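Local atomic coordinates of endosialidase (Enterobacteria phage phi92, PDB entry 4HIZ), a protein that cleaves polymers of sialic acid as an endosialidase, probably hydrolysing internal alpha-2,8 and alpha-2,9 linkages for the phage that carries it. Residues G67-N72 with Y518-K523; D481-Y486 with T525-V530. All coordinates share one frame; numbering follows the deposited sequence.

Both contacts involve one four-stranded antiparallel sheet, a blade of the catalytic beta propeller, with centres about 10 Å apart. Interaction 1 adds the early strand 71-75 to the blade's edge at strand 516-523; interaction 2 joins the hairpin end of strand 483-490 to the loop through which the chain leaves that blade. Strands 483-490 and 516-523 are neighbours, with a probable hydrogen bond from Leu-522 N to Leu-484 O of 2.8 Å. The guanidinium of Arg-521 lies on the Trp-483 ring, NH2 being 3.4 Å from CZ2. Both contacts also touch a second subunit. None of their residues belongs to the observed glycan sites.

Interaction 1. Residues G67-N72 with Y518-K523; sequences GFFDGN and YSYRLK
Lys-523 N donates an almost straight hydrogen bond to Asp-70 O, 2.9 Å at 177°. Two residues along, Asn-72 and Arg-521 form an antiparallel hydrogen-bonded pair: Asn-72 N reaches Arg-521 O at 3.1 Å, and Arg-521 N reaches Asn-72 O at 2.9 Å. The side chains of Asp-70 and Lys-523 lie side by side and point the same way, CB to CB 3.8 Å, but their charged atoms do not meet. A water joins them, donating to Asp-70 OD2 and accepting from Lys-523 NZ. The lysine is extended until its last torsion, where a turn of -57° swings NZ round. Each charge also has a salt-bridge partner on the second subunit, Lys-45 for Asp-70 and Asp-42 for Lys-523, so the pair sits in a mixed-charge network at the subunit interface.

Gly-71 faces Leu-522 as a non-hydrogen-bonded pair with CA atoms only 4.0 Å apart, and its CA makes a CA-H...O contact of 3.1 Å to Arg-521 O. With CG anti to the backbone N (chi1 -178°), Tyr-520 runs its ring along the 71-72 backbone: Asn-72 N lies over one face, and the OH is 3.6 Å from Gly-71 CA. Beyond it, Phe-69 CB rests 4.0 Å from Leu-522 CD1, and Met-438 of strand 435-442 packs against both residues.

Strand 516-523 is thus an inner strand of the blade, bonded to 71-75 along one edge and to 483-490 along the other. Pairing so early a strand with so late a one is characteristic of the closure of a propeller ring.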
loop_
_atom_site.group_PDB
_atom_site.type_symbol
_atom_site.label_atom_id
_atom_site.label_comp_id
_atom_site.label_asym_id
_atom_site.label_seq_id
_atom_site.Cartn_x
_atom_site.Cartn_y
_atom_site.Cartn_z
ATOM N N GLY A 67 24.251 -18.320 9.685
ATOM C CA GLY A 67 25.331 -18.803 8.831
ATOM C C GLY A 67 25.515 -20.309 8.882
ATOM O O GLY A 67 26.156 -20.870 7.986
ATOM N N PHE A 68 24.975 -20.962 9.922
ATOM C CA PHE A 68 25.171 -22.392 10.058
ATOM C C PHE A 68 24.527 -23.084 8.844
ATOM O O PHE A 68 25.116 -24.012 8.227
ATOM C CB PHE A 68 24.603 -22.934 11.388
ATOM C CG PHE A 68 24.952 -24.374 11.624
ATOM C CD1 PHE A 68 26.181 -24.717 12.168
ATOM C CD2 PHE A 68 24.085 -25.395 11.219
ATOM C CE1 PHE A 68 26.529 -26.070 12.335
ATOM C CE2 PHE A 68 24.421 -26.744 11.395
ATOM C CZ PHE A 68 25.645 -27.079 11.956
ATOM N N PHE A 69 23.315 -22.632 8.505
ATOM C CA PHE A 69 22.681 -22.999 7.236
ATOM C C PHE A 69 22.565 -21.760 6.388
ATOM O O PHE A 69 22.314 -20.668 6.908
ATOM C CB PHE A 69 21.259 -23.551 7.445
ATOM C CG PHE A 69 21.222 -24.866 8.156
ATOM C CD1 PHE A 69 21.881 -25.968 7.637
ATOM C CD2 PHE A 69 20.563 -24.989 9.359
ATOM C CE1 PHE A 69 21.846 -27.185 8.313
ATOM C CE2 PHE A 69 20.519 -26.208 10.026
ATOM C CZ PHE A 69 21.164 -27.307 9.514
ATOM N N ASP A 70 22.708 -21.922 5.080
ATOM C CA ASP A 70 22.489 -20.796 4.183
ATOM C C ASP A 70 20.991 -20.707 3.889
ATOM O O ASP A 70 20.515 -21.086 2.819
ATOM C CB ASP A 70 23.332 -20.971 2.916
ATOM C CG ASP A 70 24.830 -20.947 3.218
ATOM O OD1 ASP A 70 25.249 -20.175 4.117
ATOM O OD2 ASP A 70 25.591 -21.701 2.572
ATOM N N GLY A 71 20.246 -20.231 4.871
ATOM C CA GLY A 71 18.792 -20.177 4.794
ATOM C C GLY A 71 18.327 -18.927 5.530
ATOM O O GLY A 71 18.957 -18.513 6.505
ATOM N N ASN A 72 17.239 -18.329 5.063
ATOM C CA ASN A 72 16.699 -17.118 5.675
ATOM C C ASN A 72 15.193 -17.060 5.575
ATOM O O ASN A 72 14.605 -17.671 4.680
ATOM C CB ASN A 72 17.300 -15.878 4.998
ATOM C CG ASN A 72 18.729 -15.649 5.418
ATOM O OD1 ASN A 72 18.988 -15.158 6.521
ATOM N ND2 ASN A 72 19.669 -16.022 4.561
ATOM N N TYR A 518 5.025 -17.199 6.101
ATOM C CA TYR A 518 6.464 -16.968 6.007
ATOM C C TYR A 518 7.073 -18.023 5.099
ATOM O O TYR A 518 6.516 -19.121 4.947
ATOM C CB TYR A 518 7.122 -17.078 7.402
ATOM C CG TYR A 518 6.614 -15.992 8.349
ATOM C CD1 TYR A 518 5.373 -16.129 8.999
ATOM C CD2 TYR A 518 7.362 -14.830 8.545
ATOM C CE1 TYR A 518 4.888 -15.124 9.839
ATOM C CE2 TYR A 518 6.895 -13.816 9.416
ATOM C CZ TYR A 518 5.661 -13.956 10.017
ATOM O OH TYR A 518 5.161 -12.968 10.849
ATOM N N SER A 519 8.220 -17.684 4.500
ATOM C CA SER A 519 8.963 -18.640 3.674
ATOM C C SER A 519 10.411 -18.718 4.150
ATOM O O SER A 519 11.109 -17.680 4.209
ATOM C CB SER A 519 8.919 -18.156 2.235
ATOM O OG SER A 519 9.798 -18.924 1.416
ATOM N N TYR A 520 10.852 -19.920 4.522
ATOM C CA TYR A 520 12.249 -20.127 4.862
ATOM C C TYR A 520 12.903 -20.686 3.607
ATOM O O TYR A 520 12.563 -21.811 3.150
ATOM C CB TYR A 520 12.378 -21.129 6.009
ATOM C CG TYR A 520 13.796 -21.351 6.447
ATOM C CD1 TYR A 520 14.424 -20.467 7.344
ATOM C CD2 TYR A 520 14.529 -22.442 5.970
ATOM C CE1 TYR A 520 15.760 -20.693 7.753
ATOM C CE2 TYR A 520 15.841 -22.668 6.379
ATOM C CZ TYR A 520 16.444 -21.817 7.271
ATOM O OH TYR A 520 17.753 -22.097 7.657
ATOM N N ARG A 521 13.809 -19.904 3.012
ATOM C CA ARG A 521 14.405 -20.265 1.723
ATOM C C ARG A 521 15.833 -20.744 2.012
ATOM O O ARG A 521 16.671 -19.981 2.543
ATOM C CB ARG A 521 14.442 -19.050 0.790
ATOM C CG ARG A 521 15.040 -19.410 -0.569
ATOM C CD ARG A 521 15.075 -18.193 -1.550
ATOM N NE ARG A 521 16.175 -17.270 -1.279
ATOM C CZ ARG A 521 16.535 -16.311 -2.140
ATOM N NH1 ARG A 521 15.825 -16.101 -3.241
ATOM N NH2 ARG A 521 17.574 -15.516 -1.868
ATOM N N LEU A 522 16.080 -22.013 1.685
ATOM C CA LEU A 522 17.305 -22.724 2.048
ATOM C C LEU A 522 18.106 -23.118 0.802
ATOM O O LEU A 522 17.577 -23.774 -0.135
ATOM C CB LEU A 522 16.955 -24.013 2.846
ATOM C CG LEU A 522 18.165 -24.902 3.177
ATOM C CD1 LEU A 522 19.102 -24.210 4.162
ATOM C CD2 LEU A 522 17.672 -26.224 3.813
ATOM N N LYS A 523 19.384 -22.745 0.766
ATOM C CA LYS A 523 20.275 -23.153 -0.340
ATOM C C LYS A 523 20.509 -24.665 -0.333
ATOM O O LYS A 523 20.908 -25.238 0.686
ATOM C CB LYS A 523 21.607 -22.393 -0.211
ATOM C CG LYS A 523 22.715 -22.838 -1.156
ATOM C CD LYS A 523 23.869 -21.828 -1.031
ATOM C CE LYS A 523 25.024 -22.136 -1.967
ATOM N NZ LYS A 523 25.533 -23.500 -1.729
HETATM O O HOH W 1 25.432 -24.087 1.217
#

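Interaction 2. Residues D481-Y486 with T525-V530; sequences DGWLYY and TEHDFV. With EDO (1,2-ethanediol), chain R.
Thr-525 comes down on the turn ahead of strand 483-490, its OG1 3.4 Å from Gly-482 CA. That hydroxyl sits in the crowded position between the backbone N and the carbonyl carbon (chi1 71°), which also lets it donate to Glu-526 O at 3.0 Å, from above the carbonyl plane. Glu-526 itself turns away from the hairpin and packs on Asp-42 of the second subunit.

His-527 carries most of the contact, using two atoms of one ring edge. Its NE2 donates to Gly-482 O at 2.9 Å; the oxygen lies in the imidazole plane, but the nitrogen approaches from well above the plane of the carbonyl, not on a lone pair. Next to it, CE1 points into the face of the Trp-483 indole, 3.3 Å from CZ2. This is a T-shaped, edge-to-face pair, with the imidazole and the six-membered ring centred 4.5 Å apart and their planes at 69°. The NE2 bond and the indole face together fix the rotation of the imidazole, while His-527 N is bonded to Asp-42 of the second subunit. Past it, the chain bends in an inverse gamma turn at Asp-528, closed by a weak bond from Phe-529 N to His-527 O.

On the hairpin side, the exposed carboxylate of Asp-481 takes a weak hydrogen bond from an ethanediol, probably left by the crystallisation liquor. The backbone angles of Asp-481 and Gly-482 fit a type II' beta turn, the tight two-residue hairpin linking strands 473-480 and 483-490 of a propeller blade, here covered by the chain that leaves the blade's neighbouring strand.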
loop_
_atom_site.group_PDB
_atom_site.type_symbol
_atom_site.label_atom_id
_atom_site.label_comp_id
_atom_site.label_asym_id
_atom_site.label_seq_id
_atom_site.Cartn_x
_atom_site.Cartn_y
_atom_site.Cartn_z
ATOM N N ASP A 481 14.924 -25.001 -8.510
ATOM C CA ASP A 481 16.356 -24.989 -8.812
ATOM C C ASP A 481 17.185 -25.194 -7.543
ATOM O O ASP A 481 16.979 -26.175 -6.808
ATOM C CB ASP A 481 16.736 -23.694 -9.591
ATOM C CG ASP A 481 15.970 -23.579 -10.925
ATOM O OD1 ASP A 481 16.049 -24.530 -11.736
ATOM O OD2 ASP A 481 15.255 -22.568 -11.159
ATOM N N GLY A 482 18.045 -24.233 -7.241
ATOM C CA GLY A 482 18.936 -24.348 -6.094
ATOM C C GLY A 482 18.418 -23.870 -4.757
ATOM O O GLY A 482 19.198 -23.752 -3.818
ATOM N N TRP A 483 17.113 -23.629 -4.665
ATOM C CA TRP A 483 16.516 -23.184 -3.422
ATOM C C TRP A 483 15.354 -24.084 -3.013
ATOM O O TRP A 483 14.537 -24.505 -3.846
ATOM C CB TRP A 483 15.935 -21.770 -3.601
ATOM C CG TRP A 483 16.884 -20.635 -3.793
ATOM C CD1 TRP A 483 17.003 -19.847 -4.913
ATOM C CD2 TRP A 483 17.789 -20.110 -2.820
ATOM N NE1 TRP A 483 17.932 -18.846 -4.677
ATOM C CE2 TRP A 483 18.448 -19.007 -3.409
ATOM C CE3 TRP A 483 18.134 -20.494 -1.512
ATOM C CZ2 TRP A 483 19.413 -18.253 -2.714
ATOM C CZ3 TRP A 483 19.102 -19.747 -0.815
ATOM C CH2 TRP A 483 19.731 -18.638 -1.426
ATOM N N LEU A 484 15.284 -24.394 -1.726
ATOM C CA LEU A 484 14.148 -25.130 -1.159
ATOM C C LEU A 484 13.353 -24.121 -0.292
ATOM O O LEU A 484 13.949 -23.235 0.318
ATOM C CB LEU A 484 14.710 -26.269 -0.305
ATOM C CG LEU A 484 13.669 -27.035 0.539
ATOM C CD1 LEU A 484 14.124 -28.517 0.721
ATOM C CD2 LEU A 484 13.430 -26.388 1.914
ATOM N N TYR A 485 12.028 -24.242 -0.265
ATOM C CA TYR A 485 11.160 -23.323 0.478
ATOM C C TYR A 485 10.293 -24.118 1.454
ATOM O O TYR A 485 9.553 -25.018 1.042
ATOM C CB TYR A 485 10.225 -22.567 -0.466
ATOM C CG TYR A 485 11.008 -21.814 -1.529
ATOM C CD1 TYR A 485 11.416 -22.462 -2.708
ATOM C CD2 TYR A 485 11.348 -20.467 -1.370
ATOM C CE1 TYR A 485 12.160 -21.817 -3.687
ATOM C CE2 TYR A 485 12.071 -19.818 -2.347
ATOM C CZ TYR A 485 12.468 -20.480 -3.484
ATOM O OH TYR A 485 13.220 -19.810 -4.457
ATOM N N TYR A 486 10.396 -23.773 2.737
ATOM C CA TYR A 486 9.400 -24.237 3.710
ATOM C C TYR A 486 8.490 -23.050 3.938
ATOM O O TYR A 486 8.941 -22.011 4.451
ATOM C CB TYR A 486 10.083 -24.678 5.005
ATOM C CG TYR A 486 9.148 -24.953 6.203
ATOM C CD1 TYR A 486 8.008 -25.728 6.062
ATOM C CD2 TYR A 486 9.420 -24.422 7.473
ATOM C CE1 TYR A 486 7.191 -26.027 7.125
ATOM C CE2 TYR A 486 8.606 -24.694 8.568
ATOM C CZ TYR A 486 7.482 -25.499 8.379
ATOM O OH TYR A 486 6.662 -25.773 9.448
ATOM N N THR A 525 21.884 -26.375 -3.452
ATOM C CA THR A 525 22.907 -26.745 -4.449
ATOM C C THR A 525 23.964 -25.648 -4.472
ATOM O O THR A 525 23.772 -24.597 -3.843
ATOM C CB THR A 525 22.360 -26.844 -5.924
ATOM O OG1 THR A 525 22.065 -25.527 -6.425
ATOM C CG2 THR A 525 21.135 -27.715 -6.031
ATOM N N GLU A 526 25.046 -25.851 -5.222
ATOM C CA GLU A 526 25.998 -24.756 -5.420
ATOM C C GLU A 526 25.308 -23.637 -6.188
ATOM O O GLU A 526 24.529 -23.902 -7.111
ATOM C CB GLU A 526 27.251 -25.222 -6.179
ATOM C CG GLU A 526 28.081 -26.175 -5.334
ATOM C CD GLU A 526 29.489 -26.438 -5.862
ATOM O OE1 GLU A 526 29.975 -25.699 -6.747
ATOM O OE2 GLU A 526 30.117 -27.406 -5.380
ATOM N N HIS A 527 25.567 -22.391 -5.801
ATOM C CA HIS A 527 25.051 -21.270 -6.568
ATOM C C HIS A 527 26.181 -20.647 -7.389
ATOM O O HIS A 527 26.884 -19.740 -6.922
ATOM C CB HIS A 527 24.382 -20.259 -5.619
ATOM C CG HIS A 527 23.106 -20.769 -5.034
ATOM N ND1 HIS A 527 22.373 -20.061 -4.111
ATOM C CD2 HIS A 527 22.437 -21.932 -5.243
ATOM C CE1 HIS A 527 21.299 -20.766 -3.770
ATOM N NE2 HIS A 527 21.309 -21.899 -4.453
ATOM N N ASP A 528 26.335 -21.157 -8.608
ATOM C CA ASP A 528 27.433 -20.775 -9.492
ATOM C C ASP A 528 27.016 -19.602 -10.384
ATOM O O ASP A 528 27.069 -19.675 -11.625
ATOM C CB ASP A 528 27.929 -21.967 -10.322
ATOM C CG ASP A 528 26.829 -22.616 -11.157
ATOM O OD1 ASP A 528 25.615 -22.462 -10.839
ATOM O OD2 ASP A 528 27.195 -23.314 -12.132
ATOM N N PHE A 529 26.594 -18.522 -9.734
ATOM C CA PHE A 529 26.111 -17.323 -10.430
ATOM C C PHE A 529 26.258 -16.176 -9.461
ATOM O O PHE A 529 26.366 -16.380 -8.246
ATOM C CB PHE A 529 24.630 -17.468 -10.886
ATOM C CG PHE A 529 23.696 -18.023 -9.808
ATOM C CD1 PHE A 529 23.193 -17.185 -8.801
ATOM C CD2 PHE A 529 23.322 -19.365 -9.815
ATOM C CE1 PHE A 529 22.338 -17.694 -7.819
ATOM C CE2 PHE A 529 22.465 -19.872 -8.813
ATOM C CZ PHE A 529 21.975 -19.045 -7.836
ATOM N N VAL A 530 26.261 -14.979 -10.011
ATOM C CA VAL A 530 26.324 -13.758 -9.215
ATOM C C VAL A 530 24.948 -13.493 -8.620
ATOM O O VAL A 530 23.918 -13.908 -9.197
ATOM C CB VAL A 530 26.788 -12.611 -10.150
ATOM C CG1 VAL A 530 26.647 -11.272 -9.497
ATOM C CG2 VAL A 530 28.249 -12.895 -10.534
HETATM C C1 EDO R . 10.920 -24.471 -12.435
HETATM O O1 EDO R . 9.761 -24.089 -13.173
HETATM C C2 EDO R . 12.012 -23.419 -12.507
HETATM O O2 EDO R . 13.271 -24.087 -12.427
#